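Local coordinates for endo-beta-1,2-glucanase (Talaromyces funiculosus, PDB 6IMV), which probably hydrolyses internal beta-1,2-glucosidic linkages in beta-1,2-glucans, as an endo-acting glycoside hydrolase able to bind sophorose, at residues His19-Glu24 / Pro30-Asn35; Gln86-Ala91 / Val309-Tyr314; Ala207-Gln212 / Ala219-Lys224. All blocks are in the same frame, centred on the assembly; numbering follows the deposited sequence.

The three contacts show how one chain combines short and long closures. From the N terminus, interaction 1 comes first and folds His19-Glu24 back on Pro30-Asn35 across five mostly helical residues, tying the N-terminal segment to helix 30-41. It is complete before interaction 2 opens. That one, between Gln86-Ala91 and Val309-Tyr314, closes a loop of 217 residues and joins helix 80-94 to the loop ahead of helix 318-337, near the middle of the chain. Nested inside it, interaction 3 turns the end of helix 186-210 onto strand 220-223. Interactions 1 and 3 lie on opposite sides of the chain's centre, their own centres about 46 Å apart.

Interaction 1: His19-Glu24 / Pro30-Asn35; sequences HQYTQE and PSKFIN
Tyr21 and Phe33 form the aromatic part of this contact, a T-shaped pair with ring planes at 88° and centroids 4.9 Å apart. The edge of Phe33 is directed at the face of Tyr21: its CD1 sits over the middle of the tyrosine ring, 3.6 Å from Tyr21 CD1. On Phe33, CG lies anti to the backbone N (chi1 -174°), which carries the ring away from its helix and over the tyrosine.

Lys32, its chain fully extended, runs past the phenolic end of Tyr21, its methylenes in van der Waals contact with the phenolic oxygen: Lys32 CG is 3.5 Å and Lys32 CE 3.6 Å from Tyr21 OH. Lys32 NZ makes a weak hydrogen bond to a bound di(hydroxyethyl)ether.

The polar grip comes from nearby: the tyrosine hydroxyl is hydrogen-bonded to Asp36, and the backbone carbonyl of Tyr21 receives Arg402, so both ends of the residue are held. Helix 394-405 packs on Phe33 through Met398 and Arg402, while Phe17 makes a second edge-to-face pair with it. The whole is a small aromatic cluster in which a segment leading into one short helix, N-capped by Thr22, is pinned against the next helix by edge-to-face stacking.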
loop_
_atom_site.group_PDB
_atom_site.type_symbol
_atom_site.label_atom_id
_atom_site.label_comp_id
_atom_site.label_asym_id
_atom_site.label_seq_id
_atom_site.Cartn_x
_atom_site.Cartn_y
_atom_site.Cartn_z
ATOM N N HIS A 19 -1.367 -17.912 17.705
ATOM C CA HIS A 19 -0.596 -18.772 18.617
ATOM C C HIS A 19 -1.187 -20.189 18.716
ATOM O O HIS A 19 -0.636 -21.017 19.452
ATOM C CB HIS A 19 -0.359 -18.114 19.987
ATOM C CG HIS A 19 -1.567 -17.817 20.813
ATOM N ND1 HIS A 19 -1.568 -16.775 21.726
ATOM C CD2 HIS A 19 -2.780 -18.406 20.901
ATOM C CE1 HIS A 19 -2.728 -16.742 22.355
ATOM N NE2 HIS A 19 -3.499 -17.736 21.864
ATOM N N GLN A 20 -2.253 -20.479 17.956
ATOM C CA GLN A 20 -2.780 -21.843 17.793
ATOM C C GLN A 20 -1.911 -22.663 16.824
ATOM O O GLN A 20 -2.023 -23.892 16.814
ATOM C CB GLN A 20 -4.221 -21.833 17.274
ATOM C CG GLN A 20 -5.252 -21.359 18.287
ATOM C CD GLN A 20 -6.651 -21.378 17.718
ATOM O OE1 GLN A 20 -6.869 -21.140 16.536
ATOM N NE2 GLN A 20 -7.629 -21.657 18.561
ATOM N N TYR A 21 -1.098 -21.984 15.993
ATOM C CA TYR A 21 -0.132 -22.596 15.090
ATOM C C TYR A 21 1.282 -22.441 15.652
ATOM O O TYR A 21 1.595 -21.431 16.277
ATOM C CB TYR A 21 -0.111 -21.892 13.728
ATOM C CG TYR A 21 -1.341 -22.021 12.869
ATOM C CD1 TYR A 21 -2.503 -21.333 13.170
ATOM C CD2 TYR A 21 -1.317 -22.769 11.700
ATOM C CE1 TYR A 21 -3.627 -21.422 12.368
ATOM C CE2 TYR A 21 -2.433 -22.870 10.886
ATOM C CZ TYR A 21 -3.589 -22.189 11.218
ATOM O OH TYR A 21 -4.681 -22.268 10.406
ATOM N N THR A 22 2.141 -23.418 15.366
ATOM C CA THR A 22 3.589 -23.276 15.532
ATOM C C THR A 22 4.162 -22.628 14.266
ATOM O O THR A 22 3.535 -22.663 13.209
ATOM C CB THR A 22 4.282 -24.619 15.808
ATOM O OG1 THR A 22 4.230 -25.393 14.615
ATOM C CG2 THR A 22 3.659 -25.396 16.947
ATOM N N GLN A 23 5.368 -22.067 14.378
ATOM C CA GLN A 23 6.056 -21.478 13.237
ATOM C C GLN A 23 6.226 -22.529 12.134
ATOM O O GLN A 23 5.926 -22.256 10.967
ATOM C CB GLN A 23 7.403 -20.892 13.659
ATOM C CG GLN A 23 8.251 -20.451 12.474
ATOM C CD GLN A 23 9.303 -19.456 12.887
ATOM O OE1 GLN A 23 9.007 -18.393 13.425
ATOM N NE2 GLN A 23 10.551 -19.818 12.667
ATOM N N GLU A 24 6.684 -23.731 12.499
ATOM C CA GLU A 24 6.918 -24.789 11.520
ATOM C C GLU A 24 5.599 -25.182 10.837
ATOM O O GLU A 24 5.590 -25.519 9.654
ATOM C CB GLU A 24 7.598 -26.006 12.159
ATOM C CG GLU A 24 8.172 -27.002 11.149
ATOM C CD GLU A 24 9.069 -26.469 10.028
ATOM O OE1 GLU A 24 8.873 -26.909 8.881
ATOM O OE2 GLU A 24 9.977 -25.643 10.280
ATOM N N PRO A 30 1.274 -22.986 4.439
ATOM C CA PRO A 30 1.015 -21.545 4.458
ATOM C C PRO A 30 -0.440 -21.197 4.130
ATOM O O PRO A 30 -0.996 -20.269 4.705
ATOM C CB PRO A 30 1.962 -20.990 3.385
ATOM C CG PRO A 30 3.064 -22.024 3.278
ATOM C CD PRO A 30 2.383 -23.351 3.547
ATOM N N SER A 31 -1.030 -21.941 3.190
ATOM C CA SER A 31 -2.390 -21.682 2.718
ATOM C C SER A 31 -3.401 -21.784 3.860
ATOM O O SER A 31 -4.323 -20.971 3.941
ATOM C CB SER A 31 -2.756 -22.593 1.589
ATOM O OG SER A 31 -2.087 -22.165 0.424
ATOM N N LYS A 32 -3.234 -22.786 4.723
ATOM C CA LYS A 32 -4.165 -22.983 5.804
ATOM C C LYS A 32 -4.118 -21.771 6.740
ATOM O O LYS A 32 -5.157 -21.258 7.167
ATOM C CB LYS A 32 -3.882 -24.270 6.587
ATOM C CG LYS A 32 -4.864 -24.481 7.729
ATOM C CD LYS A 32 -4.704 -25.759 8.513
ATOM C CE LYS A 32 -5.530 -25.693 9.779
ATOM N NZ LYS A 32 -5.381 -26.922 10.587
ATOM N N PHE A 33 -2.902 -21.337 7.076
ATOM C CA PHE A 33 -2.708 -20.185 7.956
ATOM C C PHE A 33 -3.293 -18.930 7.292
ATOM O O PHE A 33 -4.008 -18.177 7.918
ATOM C CB PHE A 33 -1.226 -20.003 8.292
ATOM C CG PHE A 33 -0.962 -18.918 9.308
ATOM C CD1 PHE A 33 -1.141 -19.152 10.664
ATOM C CD2 PHE A 33 -0.548 -17.660 8.906
ATOM C CE1 PHE A 33 -0.903 -18.152 11.594
ATOM C CE2 PHE A 33 -0.320 -16.655 9.836
ATOM C CZ PHE A 33 -0.503 -16.899 11.179
ATOM N N ILE A 34 -3.003 -18.750 6.001
ATOM C CA ILE A 34 -3.451 -17.558 5.267
ATOM C C ILE A 34 -4.986 -17.500 5.239
ATOM O O ILE A 34 -5.572 -16.420 5.288
ATOM C CB ILE A 34 -2.820 -17.536 3.864
ATOM C CG1 ILE A 34 -1.365 -17.075 3.941
ATOM C CG2 ILE A 34 -3.636 -16.696 2.899
ATOM C CD1 ILE A 34 -0.556 -17.349 2.701
ATOM N N ASN A 35 -5.626 -18.673 5.165
ATOM C CA ASN A 35 -7.082 -18.780 5.173
ATOM C C ASN A 35 -7.651 -18.193 6.473
ATOM O O ASN A 35 -8.710 -17.548 6.469
ATOM C CB ASN A 35 -7.488 -20.242 4.973
ATOM C CG ASN A 35 -8.969 -20.443 4.794
ATOM O OD1 ASN A 35 -9.551 -19.906 3.858
ATOM N ND2 ASN A 35 -9.559 -21.235 5.669
#

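Interaction 2: Gln86-Ala91 / Val309-Tyr314; sequences QVMLYA and VLEMPY
Met88, on a buried part of helix 80-94, reaches Glu311 and Leu310 in the irregular loop that precedes helix 318-337, a long-range join near the centre of a largely helical fold consistent with an alpha/alpha toroid. The bound glucose units are about 11 Å from the side chain of Glu311, too far for that side chain to touch the sugars.

The thioether does the touching. Met88 SD rests 3.9 Å from Glu311 CG, and a bend at the last torsion (chi3 -82°) swings the methyl group toward the carboxylate, leaving Met88 CE 3.8 Å from Glu311 OE2. The two side chains cross at about a right angle, one coming off a helix and the other off the loop. Glu311 sets out across the line of approach, and its outer atoms then come closer to the methionine. Leu310 adds a looser contact, with its CB 4.4 Å from Met88 SD. Around this pair, Ala172 of helix 163-182 and Val447 of a loop also pack on Met88, while Glu168 and Trp171 border Glu311.

One turn of the helix carries its own polar clamp. Gln86 NE2 donates to Tyr90 OH at 2.9 Å, nearly straight at 166° and close to the amide plane. Lys123 at Gln86 OE1 and His45 at Tyr90 OH extend that chain of bonds, which should fix the rotation of both groups.

Across the contact itself there is no hydrogen bond. A polarisable sulphur and its methyl lie against the aliphatic carbon and one oxygen of a buried carboxylate. That oxygen, OE2, has a weak hydrogen bond from Trp307, while the join to Met88 rests on van der Waals fit.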
loop_
_atom_site.group_PDB
_atom_site.type_symbol
_atom_site.label_atom_id
_atom_site.label_comp_id
_atom_site.label_asym_id
_atom_site.label_seq_id
_atom_site.Cartn_x
_atom_site.Cartn_y
_atom_site.Cartn_z
ATOM N N GLN A 86 -8.215 -0.518 -1.032
ATOM C CA GLN A 86 -9.604 -0.932 -1.065
ATOM C C GLN A 86 -9.982 -1.353 -2.493
ATOM O O GLN A 86 -10.589 -2.404 -2.704
ATOM C CB GLN A 86 -10.471 0.221 -0.558
ATOM C CG GLN A 86 -11.962 -0.067 -0.528
ATOM C CD GLN A 86 -12.753 1.150 -0.114
ATOM O OE1 GLN A 86 -12.273 2.277 -0.185
ATOM N NE2 GLN A 86 -13.984 0.929 0.313
ATOM N N VAL A 87 -9.585 -0.542 -3.475
ATOM C CA VAL A 87 -9.928 -0.789 -4.873
ATOM C C VAL A 87 -9.243 -2.074 -5.358
ATOM O O VAL A 87 -9.880 -2.889 -6.039
ATOM C CB VAL A 87 -9.619 0.438 -5.753
ATOM C CG1 VAL A 87 -9.628 0.105 -7.241
ATOM C CG2 VAL A 87 -10.595 1.570 -5.459
ATOM N N MET A 88 -7.971 -2.267 -4.995
ATOM C CA MET A 88 -7.232 -3.474 -5.382
ATOM C C MET A 88 -7.948 -4.719 -4.838
ATOM O O MET A 88 -8.095 -5.716 -5.550
ATOM C CB MET A 88 -5.785 -3.435 -4.869
ATOM C CG MET A 88 -4.872 -2.592 -5.723
ATOM S SD MET A 88 -3.128 -2.707 -5.232
ATOM C CE MET A 88 -3.097 -1.552 -3.872
ATOM N N LEU A 89 -8.390 -4.662 -3.576
ATOM C CA LEU A 89 -9.136 -5.765 -2.955
ATOM C C LEU A 89 -10.402 -6.036 -3.779
ATOM O O LEU A 89 -10.719 -7.191 -4.072
ATOM C CB LEU A 89 -9.467 -5.385 -1.511
ATOM C CG LEU A 89 -10.164 -6.413 -0.623
ATOM C CD1 LEU A 89 -11.666 -6.390 -0.809
ATOM C CD2 LEU A 89 -9.631 -7.819 -0.801
ATOM N N TYR A 90 -11.117 -4.960 -4.139
ATOM C CA TYR A 90 -12.369 -5.065 -4.884
ATOM C C TYR A 90 -12.139 -5.612 -6.299
ATOM O O TYR A 90 -13.031 -6.263 -6.843
ATOM C CB TYR A 90 -13.105 -3.723 -4.929
ATOM C CG TYR A 90 -13.637 -3.227 -3.609
ATOM C CD1 TYR A 90 -13.865 -4.070 -2.534
ATOM C CD2 TYR A 90 -13.924 -1.885 -3.445
ATOM C CE1 TYR A 90 -14.344 -3.582 -1.329
ATOM C CE2 TYR A 90 -14.410 -1.382 -2.251
ATOM C CZ TYR A 90 -14.632 -2.234 -1.188
ATOM O OH TYR A 90 -15.099 -1.724 -0.019
ATOM N N ALA A 91 -10.968 -5.347 -6.890
ATOM C CA ALA A 91 -10.631 -5.878 -8.206
ATOM C C ALA A 91 -10.600 -7.410 -8.142
ATOM O O ALA A 91 -11.194 -8.076 -8.994
ATOM C CB ALA A 91 -9.330 -5.296 -8.702
ATOM N N VAL A 309 5.230 -2.550 -6.826
ATOM C CA VAL A 309 5.286 -3.891 -7.424
ATOM C C VAL A 309 3.926 -4.594 -7.278
ATOM O O VAL A 309 3.673 -5.554 -7.994
ATOM C CB VAL A 309 6.430 -4.744 -6.841
ATOM C CG1 VAL A 309 7.756 -4.011 -6.907
ATOM C CG2 VAL A 309 6.136 -5.218 -5.426
ATOM N N LEU A 310 3.067 -4.095 -6.377
ATOM C CA LEU A 310 1.692 -4.595 -6.213
ATOM C C LEU A 310 0.809 -4.177 -7.395
ATOM O O LEU A 310 -0.252 -4.770 -7.599
ATOM C CB LEU A 310 1.066 -4.048 -4.926
ATOM C CG LEU A 310 1.611 -4.568 -3.597
ATOM C CD1 LEU A 310 1.104 -3.698 -2.456
ATOM C CD2 LEU A 310 1.221 -6.020 -3.364
ATOM N N GLU A 311 1.195 -3.117 -8.111
ATOM C CA GLU A 311 0.270 -2.430 -9.024
ATOM C C GLU A 311 0.712 -2.527 -10.493
ATOM O O GLU A 311 -0.104 -2.362 -11.361
ATOM C CB GLU A 311 0.117 -0.969 -8.604
ATOM C CG GLU A 311 -0.359 -0.813 -7.167
ATOM C CD GLU A 311 -1.119 0.469 -6.883
ATOM O OE1 GLU A 311 -1.852 0.963 -7.797
ATOM O OE2 GLU A 311 -0.968 0.983 -5.768
ATOM N N MET A 312 1.993 -2.769 -10.772
ATOM C CA MET A 312 2.471 -2.904 -12.153
ATOM C C MET A 312 3.423 -4.087 -12.225
ATOM O O MET A 312 4.038 -4.441 -11.223
ATOM C CB MET A 312 3.173 -1.629 -12.627
ATOM C CG MET A 312 2.249 -0.425 -12.634
ATOM S SD MET A 312 3.022 1.038 -13.315
ATOM C CE MET A 312 2.886 0.724 -15.078
ATOM N N PRO A 313 3.538 -4.756 -13.394
ATOM C CA PRO A 313 4.281 -6.015 -13.499
ATOM C C PRO A 313 5.812 -5.861 -13.549
ATOM O O PRO A 313 6.463 -6.367 -14.461
ATOM C CB PRO A 313 3.722 -6.610 -14.804
ATOM C CG PRO A 313 3.396 -5.406 -15.645
ATOM C CD PRO A 313 2.881 -4.378 -14.659
ATOM N N TYR A 314 6.372 -5.217 -12.522
ATOM C CA TYR A 314 7.801 -5.090 -12.330
ATOM C C TYR A 314 8.487 -6.466 -12.313
ATOM O O TYR A 314 9.594 -6.599 -12.812
ATOM C CB TYR A 314 8.087 -4.344 -11.021
ATOM C CG TYR A 314 7.919 -2.851 -11.126
ATOM C CD1 TYR A 314 8.984 -2.053 -11.510
ATOM C CD2 TYR A 314 6.703 -2.235 -10.859
ATOM C CE1 TYR A 314 8.849 -0.681 -11.621
ATOM C CE2 TYR A 314 6.553 -0.860 -10.972
ATOM C CZ TYR A 314 7.631 -0.081 -11.358
ATOM O OH TYR A 314 7.519 1.277 -11.485
#

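Interaction 3: Ala207-Gln212 / Ala219-Lys224; sequences AHIFYQ and AVTDIK
The Phe210 ring has the methyl Ile209 CG2 of its own neighbour over one face, offset toward the rim, while Thr221 approaches the same ring obliquely, its OG1 3.5 Å from Phe210 CD1. Phe140 and Phe254 also meet the ring in edge-to-face pairs, and Val161 of strand 160-162 touches it.

Beside this ring lies the polar centre of the contact. Thr221 OG1 donates to the carbonyl Ile209 O at 2.9 Å, arriving well above the carbonyl plane (38° out of it) with a C=O...donor angle of 136°. A chi1 of -70° on the threonine sets the hydroxyl beside the backbone N and the methyl anti to that N, so that both branches reach the Ile209 carbonyl. Thr221 CG2 lies only 3.2 Å from Ile209 O, a tight fit, and packs 3.8 Å from Ile209 CG2. Thr221, in the middle strand of a three-stranded antiparallel sheet, is anchored by backbone bonding to Val161 of the neighbouring strand, and Tyr237 of strand 237-239 packs on both Ile209 and Thr221.

The carbonyl belongs to the last turn of helix 186-210, where the helix dipole may make such oxygens somewhat richer in negative charge. A buried threonine hydroxyl from the sheet supplies it with a donor, joining helix end to strand.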
loop_
_atom_site.group_PDB
_atom_site.type_symbol
_atom_site.label_atom_id
_atom_site.label_comp_id
_atom_site.label_asym_id
_atom_site.label_seq_id
_atom_site.Cartn_x
_atom_site.Cartn_y
_atom_site.Cartn_z
ATOM N N ALA A 207 -0.506 16.223 -16.574
ATOM C CA ALA A 207 0.684 17.003 -16.908
ATOM C C ALA A 207 0.515 18.464 -16.440
ATOM O O ALA A 207 1.425 19.051 -15.840
ATOM C CB ALA A 207 0.957 16.906 -18.394
ATOM N N HIS A 208 -0.654 19.057 -16.715
ATOM C CA HIS A 208 -0.921 20.465 -16.372
ATOM C C HIS A 208 -0.798 20.669 -14.855
ATOM O O HIS A 208 -0.283 21.681 -14.408
ATOM C CB HIS A 208 -2.291 20.913 -16.910
ATOM C CG HIS A 208 -2.530 22.383 -16.779
ATOM N ND1 HIS A 208 -1.783 23.319 -17.474
ATOM C CD2 HIS A 208 -3.404 23.081 -16.022
ATOM C CE1 HIS A 208 -2.190 24.532 -17.147
ATOM N NE2 HIS A 208 -3.191 24.410 -16.267
ATOM N N ILE A 209 -1.249 19.686 -14.071
ATOM C CA ILE A 209 -1.257 19.817 -12.627
ATOM C C ILE A 209 0.111 19.426 -12.039
ATOM O O ILE A 209 0.562 20.078 -11.112
ATOM C CB ILE A 209 -2.446 19.038 -12.013
ATOM C CG1 ILE A 209 -3.778 19.688 -12.405
ATOM C CG2 ILE A 209 -2.321 18.899 -10.503
ATOM C CD1 ILE A 209 -5.016 18.927 -11.982
ATOM N N PHE A 210 0.773 18.380 -12.554
ATOM C CA PHE A 210 1.933 17.797 -11.821
ATOM C C PHE A 210 3.275 17.918 -12.555
ATOM O O PHE A 210 4.313 17.725 -11.920
ATOM C CB PHE A 210 1.692 16.322 -11.493
ATOM C CG PHE A 210 0.635 16.084 -10.449
ATOM C CD1 PHE A 210 0.941 16.181 -9.100
ATOM C CD2 PHE A 210 -0.655 15.732 -10.814
ATOM C CE1 PHE A 210 -0.032 15.948 -8.138
ATOM C CE2 PHE A 210 -1.624 15.490 -9.853
ATOM C CZ PHE A 210 -1.311 15.598 -8.518
ATOM N N TYR A 211 3.289 18.179 -13.865
ATOM C CA TYR A 211 4.566 18.171 -14.597
ATOM C C TYR A 211 5.109 19.599 -14.725
ATOM O O TYR A 211 4.549 20.402 -15.449
ATOM C CB TYR A 211 4.431 17.488 -15.964
ATOM C CG TYR A 211 5.748 17.337 -16.681
ATOM C CD1 TYR A 211 6.820 16.734 -16.046
ATOM C CD2 TYR A 211 5.950 17.828 -17.962
ATOM C CE1 TYR A 211 8.057 16.609 -16.656
ATOM C CE2 TYR A 211 7.181 17.706 -18.592
ATOM C CZ TYR A 211 8.239 17.095 -17.935
ATOM O OH TYR A 211 9.473 16.957 -18.501
ATOM N N GLN A 212 6.213 19.889 -14.027
ATOM C CA GLN A 212 6.833 21.223 -14.009
ATOM C C GLN A 212 7.705 21.432 -15.254
ATOM O O GLN A 212 7.871 22.552 -15.705
ATOM C CB GLN A 212 7.711 21.402 -12.772
ATOM C CG GLN A 212 8.205 22.824 -12.558
ATOM C CD GLN A 212 9.096 22.898 -11.346
ATOM O OE1 GLN A 212 10.289 22.599 -11.414
ATOM N NE2 GLN A 212 8.514 23.276 -10.218
ATOM N N ALA A 219 5.800 16.460 -6.057
ATOM C CA ALA A 219 5.333 15.557 -5.015
ATOM C C ALA A 219 3.978 16.055 -4.500
ATOM O O ALA A 219 3.023 15.263 -4.325
ATOM C CB ALA A 219 6.358 15.454 -3.911
ATOM N N VAL A 220 3.894 17.372 -4.280
ATOM C CA VAL A 220 2.648 18.035 -3.906
ATOM C C VAL A 220 2.475 19.264 -4.795
ATOM O O VAL A 220 3.380 20.076 -4.905
ATOM C CB VAL A 220 2.628 18.423 -2.416
ATOM C CG1 VAL A 220 1.359 19.175 -2.046
ATOM C CG2 VAL A 220 2.813 17.214 -1.514
ATOM N N THR A 221 1.311 19.367 -5.443
ATOM C CA THR A 221 0.962 20.533 -6.234
ATOM C C THR A 221 0.073 21.458 -5.398
ATOM O O THR A 221 -0.907 21.014 -4.792
ATOM C CB THR A 221 0.291 20.142 -7.549
ATOM O OG1 THR A 221 1.283 19.544 -8.380
ATOM C CG2 THR A 221 -0.336 21.318 -8.268
ATOM N N ASP A 222 0.458 22.739 -5.367
ATOM C CA ASP A 222 -0.322 23.820 -4.791
ATOM C C ASP A 222 -1.221 24.401 -5.886
ATOM O O ASP A 222 -0.750 24.736 -6.990
ATOM C CB ASP A 222 0.599 24.885 -4.191
ATOM C CG ASP A 222 1.376 24.376 -2.989
ATOM O OD1 ASP A 222 0.875 23.471 -2.295
ATOM O OD2 ASP A 222 2.487 24.863 -2.775
ATOM N N ILE A 223 -2.516 24.468 -5.569
ATOM C CA ILE A 223 -3.579 24.921 -6.450
ATOM C C ILE A 223 -3.974 26.332 -5.997
ATOM O O ILE A 223 -4.180 26.544 -4.825
ATOM C CB ILE A 223 -4.778 23.953 -6.380
ATOM C CG1 ILE A 223 -4.353 22.495 -6.564
ATOM C CG2 ILE A 223 -5.864 24.365 -7.365
ATOM C CD1 ILE A 223 -5.461 21.503 -6.296
ATOM N N LYS A 224 -4.080 27.281 -6.925
ATOM C CA LYS A 224 -4.476 28.633 -6.549
ATOM C C LYS A 224 -5.819 28.580 -5.814
ATOM O O LYS A 224 -5.945 29.106 -4.731
ATOM C CB LYS A 224 -4.598 29.563 -7.758
ATOM C CG LYS A 224 -4.994 30.994 -7.402
ATOM C CD LYS A 224 -4.013 31.638 -6.446
ATOM C CE LYS A 224 -4.201 33.137 -6.307
ATOM N NZ LYS A 224 -3.511 33.856 -7.399
#